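Local atomic coordinates of formylmethanofuran--tetrahydromethanopterin formyltransferase (Methanosarcina barkeri, PDB entry 1M5S), a protein that catalyses the reversible transfer of a formyl group from formylmethanofuran to tetrahydromethanopterin, a step of methanogenesis from carbon dioxide. Residues 18-23 / 73-78; 109-114 / 156-161; 164-169 / 263-268; 259-264 / 291-296. All blocks are in the same frame, centred on the assembly; numbering follows the deposited sequence.

The long strand 147-170 ties the set together: contact 2 uses its 156-161 part, contact 3 its 164-169 part, and the two centres lie about 27 Å apart, on opposite sides of the middle of the chain. Contact 1 is joined to contact 2 through the sheet, since I20 O and I158 N, 2.9 Å apart, probably form a hydrogen bond between strands 12-26 and 147-170. Contacts 3 and 4 share A263 and G264 of helix 254-268, and their centres are about 8 Å apart. A thinner link runs from contact 2 to contact 4, where I161 CG2 rests 4.1 Å from F291 CE1. Contact 1 touches neither contact 3 nor contact 4.

Contact 1. Residues 18-23 / 73-78; sequences IKIARV and YVQICT
The flat guanidinium of R22 lies on one face of the Y73 ring, the two planes only 18° apart, in a stacked cation-pi contact. CZ sits 4.0 Å from the ring centroid and is displaced to the CD1-CE1 rim, with NH1 3.5 Å from Y73 CE1. The arm arrives there because CG is anti to the backbone N (chi1 -155°) and the chain stays extended to NE. NH2 forms a salt bridge with E57 and NH1 bonds to G107 O, so the charge has polar partners while the tyrosine covers one face. An alanine here would strip the Y73 ring of its flat cover and is likely to leave the E57 carboxylate without its charged mate.

On the same face of the sheet, the Q75 amide crosses I20, with OE1 3.5 Å from I20 CG2; this buried oxygen finds no polar partner, while NE2 is bound by E57 and G192 O. I20 CG1 also packs on C77 SG at 3.5 Å, a slim thiol suiting a close pair of strands. Six backbone bonds at K19/T78, A21/I76 and V23/V74 fix the antiparallel pairing. V23 CB meets V74 CG2 at 3.7 Å on the other face, where L88 of helix 81-95 covers A21 and I76. Strand 53-60 pairs with 71-78 along its far edge, and strand 147-170 with 12-26.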
loop_
_atom_site.group_PDB
_atom_site.type_symbol
_atom_site.label_atom_id
_atom_site.label_comp_id
_atom_site.label_asym_id
_atom_site.label_seq_id
_atom_site.Cartn_x
_atom_site.Cartn_y
_atom_site.Cartn_z
ATOM N N ILE A 18 5.505 -32.143 0.581
ATOM C CA ILE A 18 6.598 -31.243 0.226
ATOM C C ILE A 18 7.406 -30.873 1.473
ATOM O O ILE A 18 6.972 -31.125 2.601
ATOM C CB ILE A 18 6.057 -29.966 -0.477
ATOM C CG1 ILE A 18 7.184 -29.274 -1.245
ATOM C CG2 ILE A 18 5.390 -29.045 0.540
ATOM C CD1 ILE A 18 6.723 -28.419 -2.412
ATOM N N LYS A 19 8.635 -30.412 1.267
ATOM C CA LYS A 19 9.451 -29.954 2.381
ATOM C C LYS A 19 9.244 -28.451 2.565
ATOM O O LYS A 19 9.325 -27.682 1.599
ATOM C CB LYS A 19 10.926 -30.260 2.112
ATOM C CG LYS A 19 11.205 -31.715 1.757
ATOM C CD LYS A 19 10.702 -32.659 2.839
ATOM C CE LYS A 19 11.119 -34.087 2.544
ATOM N NZ LYS A 19 10.874 -34.975 3.708
ATOM N N ILE A 20 8.998 -28.045 3.808
ATOM C CA ILE A 20 8.699 -26.648 4.121
ATOM C C ILE A 20 9.623 -26.111 5.215
ATOM O O ILE A 20 9.670 -26.660 6.315
ATOM C CB ILE A 20 7.216 -26.466 4.579
ATOM C CG1 ILE A 20 6.250 -26.901 3.464
ATOM C CG2 ILE A 20 6.952 -25.001 4.919
ATOM C CD1 ILE A 20 4.792 -26.857 3.854
ATOM N N ALA A 21 10.351 -25.040 4.893
ATOM C CA ALA A 21 11.095 -24.267 5.891
ATOM C C ALA A 21 10.338 -22.981 6.245
ATOM O O ALA A 21 9.815 -22.319 5.365
ATOM C CB ALA A 21 12.485 -23.927 5.359
ATOM N N ARG A 22 10.139 -22.750 7.536
ATOM C CA ARG A 22 9.528 -21.535 8.090
ATOM C C ARG A 22 10.626 -20.595 8.597
ATOM O O ARG A 22 11.546 -21.016 9.316
ATOM C CB ARG A 22 8.608 -21.926 9.245
ATOM C CG ARG A 22 7.484 -20.923 9.508
ATOM C CD ARG A 22 6.988 -20.991 10.952
ATOM N NE ARG A 22 5.640 -20.440 11.145
ATOM C CZ ARG A 22 5.174 -20.048 12.338
ATOM N NH1 ARG A 22 5.937 -20.141 13.438
ATOM N NH2 ARG A 22 3.952 -19.541 12.538
ATOM N N VAL A 23 10.560 -19.342 8.144
ATOM C CA VAL A 23 11.510 -18.285 8.521
ATOM C C VAL A 23 10.752 -17.039 9.003
ATOM O O VAL A 23 9.804 -16.601 8.358
ATOM C CB VAL A 23 12.408 -17.853 7.323
ATOM C CG1 VAL A 23 13.476 -16.893 7.794
ATOM C CG2 VAL A 23 13.022 -19.056 6.661
ATOM N N TYR A 73 6.395 -14.027 8.811
ATOM C CA TYR A 73 6.704 -15.443 8.623
ATOM C C TYR A 73 6.563 -15.815 7.158
ATOM O O TYR A 73 5.565 -15.475 6.516
ATOM C CB TYR A 73 5.764 -16.324 9.447
ATOM C CG TYR A 73 5.989 -16.242 10.935
ATOM C CD1 TYR A 73 7.002 -16.976 11.548
ATOM C CD2 TYR A 73 5.159 -15.462 11.738
ATOM C CE1 TYR A 73 7.172 -16.941 12.927
ATOM C CE2 TYR A 73 5.326 -15.413 13.114
ATOM C CZ TYR A 73 6.330 -16.157 13.704
ATOM O OH TYR A 73 6.465 -16.130 15.076
ATOM N N VAL A 74 7.608 -16.423 6.608
ATOM C CA VAL A 74 7.542 -16.968 5.260
ATOM C C VAL A 74 7.780 -18.480 5.294
ATOM O O VAL A 74 8.218 -19.026 6.310
ATOM C CB VAL A 74 8.569 -16.291 4.309
ATOM C CG1 VAL A 74 8.216 -14.814 4.125
ATOM C CG2 VAL A 74 9.982 -16.442 4.849
ATOM N N GLN A 75 7.266 -19.156 4.274
ATOM C CA GLN A 75 7.530 -20.569 4.078
ATOM C C GLN A 75 8.190 -20.717 2.726
ATOM O O GLN A 75 7.808 -20.044 1.771
ATOM C CB GLN A 75 6.230 -21.377 4.120
ATOM C CG GLN A 75 5.619 -21.500 5.502
ATOM C CD GLN A 75 4.345 -22.329 5.516
ATOM O OE1 GLN A 75 4.055 -23.061 4.570
ATOM N NE2 GLN A 75 3.593 -22.235 6.608
ATOM N N ILE A 76 9.319 -21.412 2.712
ATOM C CA ILE A 76 9.977 -21.757 1.467
ATOM C C ILE A 76 9.929 -23.276 1.355
ATOM O O ILE A 76 10.148 -23.981 2.339
ATOM C CB ILE A 76 11.432 -21.249 1.449
ATOM C CG1 ILE A 76 11.441 -19.713 1.519
ATOM C CG2 ILE A 76 12.137 -21.709 0.182
ATOM C CD1 ILE A 76 12.761 -19.102 1.995
ATOM N N CYS A 77 9.423 -23.743 0.218
ATOM C CA CYS A 77 9.030 -25.139 0.042
ATOM C C CYS A 77 9.775 -25.739 -1.139
ATOM O O CYS A 77 9.976 -25.079 -2.169
ATOM C CB CYS A 77 7.524 -25.248 -0.229
ATOM S SG CYS A 77 6.437 -24.427 0.966
ATOM N N THR A 78 10.060 -27.032 -1.043
ATOM C CA THR A 78 10.741 -27.727 -2.123
ATOM C C THR A 78 10.630 -29.247 -1.909
ATOM O O THR A 78 10.310 -29.706 -0.803
ATOM C CB THR A 78 12.216 -27.249 -2.189
ATOM O OG1 THR A 78 12.702 -27.339 -3.533
ATOM C CG2 THR A 78 13.078 -28.057 -1.260
#

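Contact 2. Residues 109-114 / 156-161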
loop_
_atom_site.group_PDB
_atom_site.type_symbol
_atom_site.label_atom_id
_atom_site.label_comp_id
_atom_site.label_asym_id
_atom_site.label_seq_id
_atom_site.Cartn_x
_atom_site.Cartn_y
_atom_site.Cartn_z
ATOM N N PRO A 109 11.557 -23.874 15.335
ATOM C CA PRO A 109 12.689 -24.119 16.235
ATOM C C PRO A 109 12.689 -25.509 16.879
ATOM O O PRO A 109 13.747 -26.108 17.076
ATOM C CB PRO A 109 12.551 -23.013 17.279
ATOM C CG PRO A 109 11.096 -22.736 17.318
ATOM C CD PRO A 109 10.644 -22.859 15.888
ATOM N N GLU A 110 11.499 -26.017 17.198
ATOM C CA GLU A 110 11.350 -27.329 17.821
ATOM C C GLU A 110 11.372 -28.478 16.800
ATOM O O GLU A 110 11.301 -29.647 17.180
ATOM C CB GLU A 110 10.047 -27.374 18.624
ATOM C CG GLU A 110 10.202 -27.175 20.124
ATOM N N ALA A 111 11.536 -28.146 15.518
ATOM C CA ALA A 111 11.506 -29.136 14.437
ATOM C C ALA A 111 12.724 -30.045 14.470
ATOM O O ALA A 111 13.808 -29.622 14.861
ATOM C CB ALA A 111 11.425 -28.444 13.092
ATOM N N GLU A 112 12.566 -31.268 13.971
ATOM C CA GLU A 112 13.657 -32.235 14.004
ATOM C C GLU A 112 14.758 -31.907 13.000
ATOM O O GLU A 112 15.944 -32.025 13.313
ATOM C CB GLU A 112 13.136 -33.652 13.756
ATOM C CG GLU A 112 14.045 -34.727 14.337
ATOM C CD GLU A 112 13.871 -36.069 13.662
ATOM O OE1 GLU A 112 14.236 -36.194 12.471
ATOM O OE2 GLU A 112 13.381 -37.004 14.331
ATOM N N LYS A 113 14.366 -31.521 11.790
ATOM C CA LYS A 113 15.324 -31.086 10.774
ATOM C C LYS A 113 15.696 -29.608 10.981
ATOM O O LYS A 113 14.854 -28.810 11.382
ATOM C CB LYS A 113 14.731 -31.295 9.380
ATOM C CG LYS A 113 15.679 -31.943 8.398
ATOM C CD LYS A 113 16.473 -30.905 7.646
ATOM C CE LYS A 113 17.275 -31.538 6.528
ATOM N NZ LYS A 113 18.416 -32.330 7.048
ATOM N N GLN A 114 16.984 -29.292 10.838
ATOM C CA GLN A 114 17.502 -27.930 11.008
ATOM C C GLN A 114 18.637 -27.657 10.024
ATOM O O GLN A 114 19.630 -28.387 9.988
ATOM C CB GLN A 114 18.032 -27.717 12.428
ATOM C CG GLN A 114 16.992 -27.792 13.528
ATOM C CD GLN A 114 16.099 -26.573 13.583
ATOM O OE1 GLN A 114 16.388 -25.546 12.969
ATOM N NE2 GLN A 114 15.007 -26.675 14.335
ATOM N N GLY A 156 14.473 -24.271 10.831
ATOM C CA GLY A 156 13.822 -25.569 10.816
ATOM C C GLY A 156 12.995 -25.834 9.574
ATOM O O GLY A 156 12.514 -24.907 8.906
ATOM N N ALA A 157 12.804 -27.118 9.290
ATOM C CA ALA A 157 12.013 -27.567 8.149
ATOM C C ALA A 157 11.286 -28.856 8.523
ATOM O O ALA A 157 11.679 -29.546 9.467
ATOM C CB ALA A 157 12.919 -27.795 6.939
ATOM N N ILE A 158 10.144 -29.095 7.883
ATOM C CA ILE A 158 9.372 -30.314 8.109
ATOM C C ILE A 158 8.831 -30.872 6.799
ATOM O O ILE A 158 9.101 -30.336 5.718
ATOM C CB ILE A 158 8.178 -30.088 9.087
ATOM C CG1 ILE A 158 7.372 -28.847 8.682
ATOM C CG2 ILE A 158 8.679 -29.959 10.517
ATOM C CD1 ILE A 158 6.075 -29.159 8.002
ATOM N N ALA A 159 8.218 -32.050 6.901
ATOM C CA ALA A 159 7.466 -32.648 5.801
ATOM C C ALA A 159 6.055 -32.067 5.831
ATOM O O ALA A 159 5.299 -32.282 6.790
ATOM C CB ALA A 159 7.416 -34.174 5.963
ATOM N N GLY A 160 5.775 -31.202 4.862
ATOM C CA GLY A 160 4.497 -30.522 4.825
ATOM C C GLY A 160 3.667 -30.944 3.637
ATOM O O GLY A 160 3.884 -32.007 3.054
ATOM N N ILE A 161 2.761 -30.063 3.232
ATOM C CA ILE A 161 1.747 -30.388 2.241
ATOM C C ILE A 161 1.627 -29.241 1.247
ATOM O O ILE A 161 1.453 -28.097 1.637
ATOM C CB ILE A 161 0.375 -30.604 2.916
ATOM C CG1 ILE A 161 0.507 -31.566 4.101
ATOM C CG2 ILE A 161 -0.621 -31.142 1.910
ATOM C CD1 ILE A 161 -0.705 -31.609 4.992
HETATM O O HOH W 1 11.699 -32.260 10.578
#
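A111 holds its methyl group against strand 156-161, CB lying 3.8 Å from A157 O and close to I158 CG2. So small a side chain suits the place, because it meets a backbone carbonyl directly. I158 has CG1 between its backbone N and carbonyl carbon (chi1 49°), which puts CG2 beside the N and within 4.1 Å of A111 CB; its side chain also packs on L108 and L252.

Here the short strand 113-115 runs antiparallel beside the long strand 147-170. Q114 and G156 form a non-hydrogen-bonded pair, while A157 N reaches K113 O only through a weak bond of 3.4 Å. A water bridges the two backbones, accepting from K113 N and donating to A157 O at 2.9 Å. K113 lays its CB near that same oxygen before its bent chain leads away to a cation-pi contact with Y81.

Q114 is folded back by a bend at chi2 (-74°), and this brings its amide alongside G156. OE1 comes within 3.1 Å of G156 N, but the angle is too poor for a bond. N106 settles both atoms instead, its ND2 giving to Q114 OE1 and its OD1 taking the G156 N-H. At the other end of the amide, NE2 donates to A111 O at 3.2 Å, from a position tilted out of the carbonyl plane, and also to L108 O, so the amide is fixed on both sides and braces its own turn. Glycine suits position 156, since a beta carbon would stand 3.2 Å from Q114 NE2 and almost as near A111 CB.

Contact 3. Residues 164-169 / 263-268; sequences GNFFIF and AGIKAA
F166 carries most of the contact of strand 164-169 with helix 263-268, its ring reaching the helix backbone at G264 and the side chain of I265. With CG between the backbone N and the carbonyl carbon (chi1 61°), the ring extends across so that CZ comes 3.5 Å from G264 C, an oblique approach. I265 slides past in the opposite direction and sets CG1 over one face of the F166 ring, 3.7 Å from the centroid and 15° off the normal, a CH-pi contact. Glycine fits position 264 because a beta carbon there would clash with F166 CE2.

F167, next along the strand, faces the other way and packs on M145 of the second subunit. I168 points to the same side as F166 and closes the contact with its tip, CD1 touching A268 CB at 3.9 Å. Alanine keeps this turn of the helix slim enough to lie near the sheet, and the methyl also grazes the F166 ring.

Over these segments the axes of helix and strand run only 11° from parallel, as in an alpha/beta sandwich. Helix 173-187 lies beside the helix, its A183 and A179 meeting F166 and I168, and strands 243-251 and 274-278 flank the strand.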
loop_
_atom_site.group_PDB
_atom_site.type_symbol
_atom_site.label_atom_id
_atom_site.label_comp_id
_atom_site.label_asym_id
_atom_site.label_seq_id
_atom_site.Cartn_x
_atom_site.Cartn_y
_atom_site.Cartn_z
ATOM N N GLY A 164 -3.055 -28.074 -1.659
ATOM C CA GLY A 164 -4.424 -27.821 -1.215
ATOM C C GLY A 164 -5.024 -26.648 -1.988
ATOM O O GLY A 164 -4.294 -25.741 -2.394
ATOM N N ASN A 165 -6.309 -26.704 -2.317
ATOM C CA ASN A 165 -6.875 -25.691 -3.200
ATOM C C ASN A 165 -8.395 -25.688 -3.228
ATOM O O ASN A 165 -9.037 -26.609 -2.720
ATOM C CB ASN A 165 -6.330 -25.869 -4.628
ATOM C CG ASN A 165 -6.950 -27.050 -5.352
ATOM O OD1 ASN A 165 -8.016 -26.934 -5.951
ATOM N ND2 ASN A 165 -6.275 -28.190 -5.312
ATOM N N PHE A 166 -8.960 -24.600 -3.746
ATOM C CA PHE A 166 -10.346 -24.586 -4.199
ATOM C C PHE A 166 -10.506 -23.642 -5.391
ATOM O O PHE A 166 -9.631 -22.812 -5.658
ATOM C CB PHE A 166 -11.291 -24.198 -3.051
ATOM C CG PHE A 166 -11.038 -22.825 -2.483
ATOM C CD1 PHE A 166 -11.687 -21.708 -3.010
ATOM C CD2 PHE A 166 -10.154 -22.648 -1.420
ATOM C CE1 PHE A 166 -11.457 -20.436 -2.486
ATOM C CE2 PHE A 166 -9.917 -21.379 -0.892
ATOM C CZ PHE A 166 -10.571 -20.271 -1.430
ATOM N N PHE A 167 -11.525 -23.909 -6.202
ATOM C CA PHE A 167 -11.819 -23.116 -7.396
ATOM C C PHE A 167 -12.973 -22.157 -7.100
ATOM O O PHE A 167 -13.866 -22.474 -6.314
ATOM C CB PHE A 167 -12.221 -24.036 -8.555
ATOM C CG PHE A 167 -11.068 -24.755 -9.208
ATOM C CD1 PHE A 167 -10.004 -25.233 -8.463
ATOM C CD2 PHE A 167 -11.069 -24.976 -10.582
ATOM C CE1 PHE A 167 -8.957 -25.921 -9.074
ATOM C CE2 PHE A 167 -10.028 -25.660 -11.198
ATOM C CZ PHE A 167 -8.973 -26.132 -10.443
ATOM N N ILE A 168 -12.938 -20.981 -7.719
ATOM C CA ILE A 168 -14.003 -19.988 -7.584
ATOM C C ILE A 168 -14.527 -19.662 -8.969
ATOM O O ILE A 168 -13.794 -19.124 -9.808
ATOM C CB ILE A 168 -13.505 -18.660 -6.945
ATOM C CG1 ILE A 168 -12.847 -18.917 -5.592
ATOM C CG2 ILE A 168 -14.676 -17.692 -6.744
ATOM C CD1 ILE A 168 -12.055 -17.725 -5.092
ATOM N N PHE A 169 -15.784 -20.026 -9.212
ATOM C CA PHE A 169 -16.472 -19.724 -10.469
ATOM C C PHE A 169 -17.251 -18.416 -10.297
ATOM O O PHE A 169 -18.035 -18.278 -9.358
ATOM C CB PHE A 169 -17.462 -20.846 -10.820
ATOM C CG PHE A 169 -16.813 -22.163 -11.146
ATOM C CD1 PHE A 169 -16.028 -22.826 -10.205
ATOM C CD2 PHE A 169 -17.033 -22.767 -12.378
ATOM C CE1 PHE A 169 -15.475 -24.069 -10.484
ATOM C CE2 PHE A 169 -16.485 -24.011 -12.668
ATOM C CZ PHE A 169 -15.706 -24.663 -11.719
ATOM N N ALA A 263 -11.803 -21.072 5.552
ATOM C CA ALA A 263 -11.856 -19.616 5.710
ATOM C C ALA A 263 -11.863 -18.920 4.354
ATOM O O ALA A 263 -12.632 -17.974 4.125
ATOM C CB ALA A 263 -10.670 -19.133 6.539
ATOM N N GLY A 264 -11.067 -19.454 3.431
ATOM C CA GLY A 264 -10.981 -18.887 2.096
ATOM C C GLY A 264 -12.277 -19.021 1.323
ATOM O O GLY A 264 -12.687 -18.086 0.631
ATOM N N ILE A 265 -12.927 -20.181 1.444
ATOM C CA ILE A 265 -14.195 -20.428 0.769
ATOM C C ILE A 265 -15.287 -19.548 1.367
ATOM O O ILE A 265 -16.054 -18.929 0.637
ATOM C CB ILE A 265 -14.605 -21.924 0.864
ATOM C CG1 ILE A 265 -13.785 -22.748 -0.135
ATOM C CG2 ILE A 265 -16.102 -22.097 0.574
ATOM C CD1 ILE A 265 -13.853 -24.238 0.092
ATOM N N LYS A 266 -15.288 -19.415 2.693
ATOM C CA LYS A 266 -16.317 -18.635 3.381
ATOM C C LYS A 266 -16.206 -17.138 3.082
ATOM O O LYS A 266 -17.206 -16.419 3.101
ATOM C CB LYS A 266 -16.246 -18.874 4.893
ATOM C CG LYS A 266 -16.501 -20.323 5.295
ATOM C CD LYS A 266 -17.601 -20.430 6.327
ATOM C CE LYS A 266 -17.151 -19.933 7.683
ATOM N NZ LYS A 266 -18.267 -19.990 8.663
ATOM N N ALA A 267 -14.989 -16.681 2.793
ATOM C CA ALA A 267 -14.768 -15.294 2.387
ATOM C C ALA A 267 -15.107 -15.089 0.912
ATOM O O ALA A 267 -15.722 -14.090 0.547
ATOM C CB ALA A 267 -13.324 -14.886 2.664
ATOM N N ALA A 268 -14.774 -16.076 0.081
ATOM C CA ALA A 268 -15.082 -16.024 -1.347
ATOM C C ALA A 268 -16.575 -15.930 -1.654
ATOM O O ALA A 268 -16.973 -15.214 -2.575
ATOM C CB ALA A 268 -14.484 -17.228 -2.059
#

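Contact 4. Residues 259-264 / 291-296; sequences AAMKAG and FKLHEL
M261 lays its thioether beside F291, in a Met-aromatic contact that fastens helix 254-268 to the end of strand 289-292, within an alpha/beta sandwich; L293 and L296 just beyond the strand extend the contact. The M261 and F291 side chains cross at about a right angle: SD lies 4.8 Å from the ring centroid, obliquely placed, and is nearer still to F291 CB, at 3.6 Å. A bend at chi3 (71°) then swings the terminal CE of M261 to L293 CD1, 3.8 Å away. Methionine suits this slot because its unbranched, flexible chain can serve a ring and a leucine in succession, while its CB is covered by L296 CD1. A13 of strand 12-26 and I249 of strand 243-251 also touch it, which makes this the dense, buried part.

The other part, around K262, is looser and partly open to solvent. There the lysine chain is fully extended, with CG anti to the backbone N (chi1 -179°), and its methylenes run past the L296 carbonyl. K262 CD comes 3.2 Å from L296 O, but NZ makes no hydrogen bond to that oxygen. An alanine in its place would keep the beta carbon next to L296 yet would probably expose the L296 carbonyl and one flank of the leucine, the long aliphatic cover being lost. L296 itself is steadied by its own turn, its backbone N bonding to L293 O at 3.0 Å.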
loop_
_atom_site.group_PDB
_atom_site.type_symbol
_atom_site.label_atom_id
_atom_site.label_comp_id
_atom_site.label_asym_id
_atom_site.label_seq_id
_atom_site.Cartn_x
_atom_site.Cartn_y
_atom_site.Cartn_z
ATOM N N ALA A 259 -8.171 -25.344 7.613
ATOM C CA ALA A 259 -8.550 -24.050 8.163
ATOM C C ALA A 259 -8.506 -22.973 7.077
ATOM O O ALA A 259 -9.391 -22.117 7.013
ATOM C CB ALA A 259 -7.626 -23.678 9.318
ATOM N N ALA A 260 -7.516 -23.075 6.192
ATOM C CA ALA A 260 -7.312 -22.097 5.126
ATOM C C ALA A 260 -8.341 -22.257 4.010
ATOM O O ALA A 260 -8.886 -21.272 3.523
ATOM C CB ALA A 260 -5.895 -22.217 4.564
ATOM N N MET A 261 -8.594 -23.496 3.598
ATOM C CA MET A 261 -9.607 -23.783 2.583
ATOM C C MET A 261 -10.994 -23.344 3.047
ATOM O O MET A 261 -11.723 -22.681 2.309
ATOM C CB MET A 261 -9.623 -25.277 2.259
ATOM C CG MET A 261 -8.354 -25.762 1.576
ATOM S SD MET A 261 -8.345 -27.538 1.228
ATOM C CE MET A 261 -9.532 -27.642 -0.074
ATOM N N LYS A 262 -11.310 -23.635 4.304
ATOM C CA LYS A 262 -12.604 -23.281 4.864
ATOM C C LYS A 262 -12.781 -21.756 4.957
ATOM O O LYS A 262 -13.784 -21.217 4.483
ATOM C CB LYS A 262 -12.767 -23.924 6.245
ATOM C CG LYS A 262 -14.097 -23.636 6.930
ATOM C CD LYS A 262 -14.174 -24.328 8.270
ATOM C CE LYS A 262 -15.445 -23.966 9.000
ATOM N NZ LYS A 262 -15.580 -24.737 10.263
ATOM N N ALA A 263 -11.803 -21.072 5.552
ATOM C CA ALA A 263 -11.856 -19.616 5.710
ATOM C C ALA A 263 -11.863 -18.920 4.354
ATOM O O ALA A 263 -12.632 -17.974 4.125
ATOM C CB ALA A 263 -10.670 -19.133 6.539
ATOM N N GLY A 264 -11.067 -19.454 3.431
ATOM C CA GLY A 264 -10.981 -18.887 2.096
ATOM C C GLY A 264 -12.277 -19.021 1.323
ATOM O O GLY A 264 -12.687 -18.086 0.631
ATOM N N PHE A 291 -8.473 -33.500 0.629
ATOM C CA PHE A 291 -9.204 -32.502 1.395
ATOM C C PHE A 291 -10.579 -32.325 0.776
ATOM O O PHE A 291 -10.714 -31.763 -0.314
ATOM C CB PHE A 291 -8.436 -31.181 1.395
ATOM C CG PHE A 291 -7.070 -31.281 2.011
ATOM C CD1 PHE A 291 -5.936 -31.399 1.210
ATOM C CD2 PHE A 291 -6.917 -31.268 3.395
ATOM C CE1 PHE A 291 -4.671 -31.501 1.779
ATOM C CE2 PHE A 291 -5.652 -31.370 3.973
ATOM C CZ PHE A 291 -4.528 -31.486 3.161
ATOM N N LYS A 292 -11.558 -32.996 1.376
ATOM C CA LYS A 292 -12.920 -32.978 0.871
ATOM C C LYS A 292 -13.622 -31.703 1.312
ATOM O O LYS A 292 -13.716 -31.406 2.510
ATOM C CB LYS A 292 -13.696 -34.216 1.354
ATOM C CG LYS A 292 -13.509 -35.448 0.469
ATOM C CD LYS A 292 -14.560 -36.515 0.739
ATOM N N LEU A 293 -14.152 -30.983 0.328
ATOM C CA LEU A 293 -14.760 -29.676 0.545
ATOM C C LEU A 293 -15.908 -29.724 1.550
ATOM O O LEU A 293 -15.951 -28.923 2.484
ATOM C CB LEU A 293 -15.246 -29.101 -0.793
ATOM C CG LEU A 293 -14.301 -28.189 -1.588
ATOM C CD1 LEU A 293 -12.875 -28.694 -1.542
ATOM C CD2 LEU A 293 -14.790 -28.085 -3.028
ATOM N N HIS A 294 -16.768 -30.731 1.432
ATOM C CA HIS A 294 -17.948 -30.820 2.291
ATOM C C HIS A 294 -17.604 -31.128 3.744
ATOM O O HIS A 294 -18.375 -30.815 4.657
ATOM C CB HIS A 294 -18.910 -31.877 1.750
ATOM C CG HIS A 294 -19.745 -31.401 0.596
ATOM N ND1 HIS A 294 -21.014 -31.873 0.356
ATOM C CD2 HIS A 294 -19.488 -30.494 -0.372
ATOM C CE1 HIS A 294 -21.507 -31.281 -0.714
ATOM N NE2 HIS A 294 -20.599 -30.435 -1.180
ATOM N N GLU A 295 -16.429 -31.709 3.958
ATOM C CA GLU A 295 -15.982 -32.049 5.301
ATOM C C GLU A 295 -15.352 -30.864 6.028
ATOM O O GLU A 295 -15.063 -30.943 7.224
ATOM C CB GLU A 295 -14.997 -33.210 5.240
ATOM C CG GLU A 295 -15.582 -34.452 4.599
ATOM C CD GLU A 295 -14.694 -35.673 4.746
ATOM O OE1 GLU A 295 -13.461 -35.557 4.546
ATOM O OE2 GLU A 295 -15.245 -36.761 5.017
ATOM N N LEU A 296 -15.184 -29.751 5.315
ATOM C CA LEU A 296 -14.647 -28.537 5.916
ATOM C C LEU A 296 -15.664 -27.894 6.848
ATOM O O LEU A 296 -15.297 -27.310 7.865
ATOM C CB LEU A 296 -14.238 -27.544 4.826
ATOM C CG LEU A 296 -13.128 -27.997 3.873
ATOM C CD1 LEU A 296 -13.029 -27.050 2.692
ATOM C CD2 LEU A 296 -11.804 -28.066 4.626
#